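Local coordinates for transcriptional activator ToxR (PDB 6UTC), which probably senses periplasmic conditions such as bile salts and, together with ToxS, activates transcription from the membrane in Vibrio vulnificus, at residues 39-53 / 90-104. Sequence-based numbering, arbitrary orientation.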
loop_
_atom_site.group_PDB
_atom_site.type_symbol
_atom_site.label_atom_id
_atom_site.label_comp_id
_atom_site.label_asym_id
_atom_site.label_seq_id
_atom_site.Cartn_x
_atom_site.Cartn_y
_atom_site.Cartn_z
ATOM N N TRP A 39 -10.761 2.792 3.255
ATOM C CA TRP A 39 -9.563 2.099 3.699
ATOM C C TRP A 39 -8.408 3.035 3.995
ATOM O O TRP A 39 -7.368 2.571 4.461
ATOM C CB TRP A 39 -9.116 1.106 2.625
ATOM C CG TRP A 39 -9.993 -0.100 2.516
ATOM C CD1 TRP A 39 -11.097 -0.255 1.715
ATOM C CD2 TRP A 39 -9.830 -1.333 3.217
ATOM N NE1 TRP A 39 -11.630 -1.511 1.891
ATOM C CE2 TRP A 39 -10.861 -2.198 2.795
ATOM C CE3 TRP A 39 -8.905 -1.797 4.156
ATOM C CZ2 TRP A 39 -11.000 -3.491 3.285
ATOM C CZ3 TRP A 39 -9.041 -3.090 4.648
ATOM C CH2 TRP A 39 -10.080 -3.922 4.202
ATOM N N MET A 40 -8.552 4.334 3.743
ATOM C CA MET A 40 -7.382 5.202 3.828
ATOM C C MET A 40 -6.705 5.219 5.192
ATOM O O MET A 40 -5.469 5.188 5.217
ATOM C CB MET A 40 -7.653 6.604 3.264
ATOM C CG MET A 40 -7.716 6.667 1.730
ATOM S SD MET A 40 -6.275 5.998 0.834
ATOM C CE MET A 40 -4.904 6.841 1.619
ATOM N N PRO A 41 -7.405 5.266 6.332
ATOM C CA PRO A 41 -6.668 5.243 7.602
ATOM C C PRO A 41 -5.836 3.988 7.773
ATOM O O PRO A 41 -4.709 4.060 8.282
ATOM C CB PRO A 41 -7.776 5.385 8.653
ATOM C CG PRO A 41 -8.839 6.118 7.947
ATOM C CD PRO A 41 -8.833 5.558 6.550
ATOM N N SER A 42 -6.354 2.836 7.328
ATOM C CA SER A 42 -5.578 1.602 7.377
ATOM C C SER A 42 -4.403 1.654 6.423
ATOM O O SER A 42 -3.300 1.231 6.779
ATOM C CB SER A 42 -6.443 0.405 6.998
ATOM O OG SER A 42 -7.515 0.243 7.904
ATOM N N ILE A 43 -4.630 2.138 5.198
ATOM C CA ILE A 43 -3.539 2.237 4.235
ATOM C C ILE A 43 -2.441 3.141 4.770
ATOM O O ILE A 43 -1.254 2.824 4.660
ATOM C CB ILE A 43 -4.056 2.707 2.861
ATOM C CG1 ILE A 43 -4.971 1.656 2.227
ATOM C CG2 ILE A 43 -2.878 2.985 1.930
ATOM C CD1 ILE A 43 -5.702 2.178 1.004
ATOM N N ARG A 44 -2.817 4.284 5.356
ATOM C CA ARG A 44 -1.810 5.202 5.882
ATOM C C ARG A 44 -0.987 4.551 6.982
ATOM O O ARG A 44 0.235 4.721 7.038
ATOM C CB ARG A 44 -2.469 6.487 6.389
ATOM C CG ARG A 44 -3.048 7.355 5.279
ATOM C CD ARG A 44 -3.831 8.509 5.866
ATOM N NE ARG A 44 -4.652 9.174 4.856
ATOM C CZ ARG A 44 -5.956 9.373 4.967
ATOM N NH1 ARG A 44 -6.621 8.985 6.053
ATOM N NH2 ARG A 44 -6.609 9.967 3.977
ATOM N N GLN A 45 -1.637 3.804 7.870
ATOM C CA GLN A 45 -0.891 3.119 8.916
ATOM C C GLN A 45 0.044 2.083 8.321
ATOM O O GLN A 45 1.196 1.955 8.750
ATOM C CB GLN A 45 -1.841 2.466 9.916
ATOM C CG GLN A 45 -1.119 1.703 11.032
ATOM C CD GLN A 45 -0.467 2.622 12.051
ATOM O OE1 GLN A 45 -0.416 3.844 11.872
ATOM N NE2 GLN A 45 0.030 2.039 13.136
ATOM N N CYS A 46 -0.432 1.344 7.322
ATOM C CA CYS A 46 0.394 0.330 6.676
ATOM C C CYS A 46 1.622 0.955 6.022
ATOM O O CYS A 46 2.743 0.469 6.192
ATOM C CB CYS A 46 -0.446 -0.433 5.657
ATOM S SG CYS A 46 0.326 -1.958 5.061
ATOM N N VAL A 47 1.431 2.054 5.295
ATOM C CA VAL A 47 2.564 2.742 4.681
ATOM C C VAL A 47 3.525 3.248 5.749
ATOM O O VAL A 47 4.751 3.136 5.605
ATOM C CB VAL A 47 2.057 3.859 3.756
ATOM C CG1 VAL A 47 3.220 4.715 3.226
ATOM C CG2 VAL A 47 1.243 3.248 2.604
ATOM N N ASN A 48 2.987 3.799 6.844
ATOM C CA ASN A 48 3.825 4.236 7.966
ATOM C C ASN A 48 4.697 3.098 8.485
ATOM O O ASN A 48 5.910 3.259 8.671
ATOM C CB ASN A 48 2.914 4.752 9.088
ATOM C CG ASN A 48 3.663 5.043 10.398
ATOM O OD1 ASN A 48 4.027 4.129 11.148
ATOM N ND2 ASN A 48 3.865 6.317 10.682
ATOM N N LYS A 49 4.092 1.940 8.746
ATOM C CA LYS A 49 4.846 0.831 9.318
ATOM C C LYS A 49 5.823 0.249 8.305
ATOM O O LYS A 49 6.933 -0.164 8.668
ATOM C CB LYS A 49 3.901 -0.248 9.840
ATOM C CG LYS A 49 2.864 0.261 10.819
ATOM C CD LYS A 49 3.453 1.146 11.897
ATOM C CE LYS A 49 4.248 0.351 12.901
ATOM N NZ LYS A 49 4.664 1.217 14.049
ATOM N N TYR A 50 5.439 0.226 7.028
ATOM C CA TYR A 50 6.327 -0.316 6.009
ATOM C C TYR A 50 7.561 0.548 5.867
ATOM O O TYR A 50 8.671 0.035 5.675
ATOM C CB TYR A 50 5.571 -0.403 4.694
ATOM C CG TYR A 50 6.269 -1.212 3.627
ATOM C CD1 TYR A 50 6.141 -2.590 3.591
ATOM C CD2 TYR A 50 7.033 -0.600 2.650
ATOM C CE1 TYR A 50 6.762 -3.347 2.617
ATOM C CE2 TYR A 50 7.661 -1.352 1.661
ATOM C CZ TYR A 50 7.512 -2.724 1.656
ATOM O OH TYR A 50 8.117 -3.499 0.685
ATOM N N ALA A 51 7.389 1.859 5.994
ATOM C CA ALA A 51 8.533 2.759 5.971
ATOM C C ALA A 51 9.548 2.447 7.069
ATOM O O ALA A 51 10.736 2.736 6.896
ATOM C CB ALA A 51 8.042 4.200 6.067
ATOM N N GLU A 52 9.124 1.829 8.174
ATOM C CA GLU A 52 10.055 1.575 9.273
ATOM C C GLU A 52 11.119 0.550 8.905
ATOM O O GLU A 52 12.216 0.572 9.473
ATOM C CB GLU A 52 9.300 1.129 10.521
ATOM C CG GLU A 52 8.483 2.235 11.146
ATOM C CD GLU A 52 7.850 1.825 12.453
ATOM O OE1 GLU A 52 7.149 2.667 13.051
ATOM O OE2 GLU A 52 8.047 0.665 12.878
ATOM N N THR A 53 10.823 -0.357 7.981
ATOM C CA THR A 53 11.802 -1.329 7.520
ATOM C C THR A 53 12.247 -1.080 6.084
ATOM O O THR A 53 12.925 -1.938 5.504
ATOM C CB THR A 53 11.247 -2.741 7.672
ATOM O OG1 THR A 53 9.880 -2.752 7.234
ATOM C CG2 THR A 53 11.318 -3.182 9.126
ATOM N N LEU A 90 0.852 -7.568 0.062
ATOM C CA LEU A 90 0.351 -7.758 1.413
ATOM C C LEU A 90 -1.170 -7.744 1.382
ATOM O O LEU A 90 -1.782 -7.134 0.507
ATOM C CB LEU A 90 0.824 -6.626 2.337
ATOM C CG LEU A 90 2.319 -6.302 2.413
ATOM C CD1 LEU A 90 2.553 -5.171 3.391
ATOM C CD2 LEU A 90 3.114 -7.536 2.800
ATOM N N ARG A 91 -1.778 -8.409 2.353
ATOM C CA ARG A 91 -3.225 -8.462 2.487
ATOM C C ARG A 91 -3.586 -7.973 3.879
ATOM O O ARG A 91 -3.027 -8.447 4.875
ATOM C CB ARG A 91 -3.732 -9.886 2.272
ATOM C CG ARG A 91 -3.222 -10.503 0.971
ATOM C CD ARG A 91 -2.349 -11.725 1.222
ATOM N NE ARG A 91 -1.346 -11.923 0.172
ATOM C CZ ARG A 91 -1.621 -12.357 -1.054
ATOM N NH1 ARG A 91 -2.874 -12.631 -1.396
ATOM N NH2 ARG A 91 -0.646 -12.516 -1.940
ATOM N N ILE A 92 -4.491 -7.010 3.957
ATOM C CA ILE A 92 -4.932 -6.510 5.246
ATOM C C ILE A 92 -6.437 -6.678 5.354
ATOM O O ILE A 92 -7.162 -6.656 4.356
ATOM C CB ILE A 92 -4.495 -5.054 5.523
ATOM C CG1 ILE A 92 -5.158 -4.095 4.539
ATOM C CG2 ILE A 92 -2.969 -4.930 5.460
ATOM C CD1 ILE A 92 -4.881 -2.642 4.853
ATOM N N PHE A 93 -6.905 -6.857 6.582
ATOM C CA PHE A 93 -8.318 -7.042 6.853
ATOM C C PHE A 93 -8.885 -5.797 7.516
ATOM O O PHE A 93 -8.161 -5.026 8.150
ATOM C CB PHE A 93 -8.544 -8.273 7.734
ATOM C CG PHE A 93 -8.240 -9.562 7.035
ATOM C CD1 PHE A 93 -6.940 -10.027 6.948
ATOM C CD2 PHE A 93 -9.251 -10.296 6.433
ATOM C CE1 PHE A 93 -6.650 -11.210 6.291
ATOM C CE2 PHE A 93 -8.971 -11.481 5.774
ATOM C CZ PHE A 93 -7.668 -11.940 5.704
ATOM N N SER A 94 -10.190 -5.594 7.341
ATOM C CA SER A 94 -10.827 -4.421 7.929
ATOM C C SER A 94 -10.898 -4.535 9.447
ATOM O O SER A 94 -10.550 -3.592 10.169
ATOM C CB SER A 94 -12.218 -4.222 7.330
ATOM O OG SER A 94 -12.999 -5.390 7.481
ATOM N N GLU A 95 -11.334 -5.690 9.953
ATOM C CA GLU A 95 -11.543 -5.836 11.391
ATOM C C GLU A 95 -10.235 -6.116 12.125
ATOM O O GLU A 95 -9.957 -5.506 13.164
ATOM C CB GLU A 95 -12.577 -6.931 11.669
ATOM C CG GLU A 95 -13.982 -6.597 11.179
ATOM C CD GLU A 95 -14.965 -7.735 11.398
ATOM O OE1 GLU A 95 -14.526 -8.836 11.794
ATOM O OE2 GLU A 95 -16.178 -7.529 11.174
ATOM N N GLN A 96 -9.424 -7.035 11.604
ATOM C CA GLN A 96 -8.182 -7.405 12.268
ATOM C C GLN A 96 -7.255 -6.197 12.384
ATOM O O GLN A 96 -7.357 -5.225 11.631
ATOM C CB GLN A 96 -7.493 -8.543 11.514
ATOM C CG GLN A 96 -8.363 -9.784 11.340
ATOM C CD GLN A 96 -7.584 -10.978 10.824
ATOM O OE1 GLN A 96 -6.371 -11.074 11.018
ATOM N NE2 GLN A 96 -8.278 -11.897 10.161
ATOM N N ASN A 97 -6.340 -6.269 13.355
ATOM C CA ASN A 97 -5.476 -5.144 13.716
ATOM C C ASN A 97 -4.038 -5.621 13.911
ATOM O O ASN A 97 -3.464 -5.510 14.992
ATOM C CB ASN A 97 -5.937 -4.456 15.001
ATOM C CG ASN A 97 -7.346 -3.915 14.903
ATOM O OD1 ASN A 97 -7.579 -2.880 14.278
ATOM N ND2 ASN A 97 -8.297 -4.609 15.530
ATOM N N ASP A 98 -3.440 -6.150 12.854
ATOM C CA ASP A 98 -2.041 -6.556 12.877
ATOM C C ASP A 98 -1.217 -5.772 11.863
ATOM O O ASP A 98 -0.285 -6.302 11.261
ATOM C CB ASP A 98 -1.884 -8.065 12.680
ATOM C CG ASP A 98 -3.166 -8.735 12.219
ATOM O OD1 ASP A 98 -4.102 -8.863 13.038
ATOM O OD2 ASP A 98 -3.244 -9.129 11.036
ATOM N N LEU A 99 -1.556 -4.494 11.657
ATOM C CA LEU A 99 -0.837 -3.710 10.655
ATOM C C LEU A 99 0.635 -3.550 11.013
ATOM O O LEU A 99 1.487 -3.499 10.120
ATOM C CB LEU A 99 -1.500 -2.348 10.432
ATOM C CG LEU A 99 -2.922 -2.326 9.864
ATOM C CD1 LEU A 99 -3.356 -0.907 9.554
ATOM C CD2 LEU A 99 -3.039 -3.180 8.615
ATOM N N GLY A 100 0.958 -3.483 12.306
ATOM C CA GLY A 100 2.351 -3.369 12.703
ATOM C C GLY A 100 3.197 -4.558 12.291
ATOM O O GLY A 100 4.382 -4.404 11.986
ATOM N N SER A 101 2.608 -5.755 12.268
ATOM C CA SER A 101 3.332 -6.961 11.886
ATOM C C SER A 101 3.082 -7.395 10.448
ATOM O O SER A 101 3.936 -8.070 9.863
ATOM C CB SER A 101 2.993 -8.118 12.828
ATOM O OG SER A 101 1.627 -8.472 12.719
ATOM N N ILE A 102 1.936 -7.043 9.863
ATOM C CA ILE A 102 1.713 -7.351 8.453
ATOM C C ILE A 102 2.512 -6.404 7.568
ATOM O O ILE A 102 3.103 -6.818 6.562
ATOM C CB ILE A 102 0.209 -7.312 8.124
ATOM C CG1 ILE A 102 -0.505 -8.525 8.725
ATOM C CG2 ILE A 102 -0.015 -7.256 6.620
ATOM C CD1 ILE A 102 0.070 -9.859 8.277
ATOM N N CYS A 103 2.552 -5.128 7.935
ATOM C CA CYS A 103 3.180 -4.094 7.132
ATOM C C CYS A 103 4.614 -3.827 7.550
ATOM O O CYS A 103 5.215 -2.873 7.056
ATOM C CB CYS A 103 2.350 -2.810 7.186
ATOM S SG CYS A 103 0.617 -3.082 6.746
ATOM N N LYS A 104 5.169 -4.662 8.428
ATOM C CA LYS A 104 6.557 -4.574 8.903
ATOM C C LYS A 104 7.072 -3.154 9.122
ATOM O O LYS A 104 8.202 -2.833 8.765
ATOM C CB LYS A 104 7.518 -5.380 8.013
ATOM C CG LYS A 104 7.607 -4.960 6.548
ATOM C CD LYS A 104 6.566 -5.664 5.688
ATOM C CE LYS A 104 6.479 -7.142 6.028
ATOM N NZ LYS A 104 5.460 -7.839 5.197
HETATM O O HOH W 1 -8.006 -2.020 9.121
#
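Cys-46, midway along helix 40-52, is joined covalently to Cys-103, which lies just past the short helix 99-102. The SG-SG bond has a torsion of -98°, close to the 90° magnitude that a relaxed disulfide adopts. SG of Cys-46 stands anti to its own backbone N (chi1 -166°), which carries the sulfur out from the helix to its partner. Apolar neighbours suit this buried sulfur: CD1 of Leu-90 comes within 4.3 Å of Cys-46 SG, and CG2 of Ile-92 lies 4.5 Å from it, at the limit of contact.

Trp-39, at the N-terminal start of the helix, meets the end of strand 88-93. The outer corner of its indole lies there, CH2 3.6 Å from Ser-94 N, while CZ3 packs on Ile-92 CG1 at 4.0 Å. The flat, extended indole suits a place where it must reach from helix to strand end, and its NE1 is satisfied by Gly-68 O. Between Trp-39 and the disulfide, Leu-99 presses its methyl CD1 against Ser-42 O (3.5 Å) and the aliphatic base of Gln-45.

Lys-104, the C-terminal residue, runs alongside the Tyr-50 ring, its CD 3.7 Å from Tyr-50 CD1. Two kinks in the chain fold NZ back onto Ile-102 O at 2.9 Å; lysine suits the place because its flexible methylenes lie on the ring while the ammonium reaches a carbonyl. Tyr-50 sends its hydroxyl to His-79.

The arrangement is that of an alpha/beta sandwich: one long helix lies over a mixed five-stranded sheet, making 135° with segment 90-93 of edge strand 88-93, an oblique antiparallel course, and the disulfide ties the C-terminal tail to the helix, constraining this periplasmic domain.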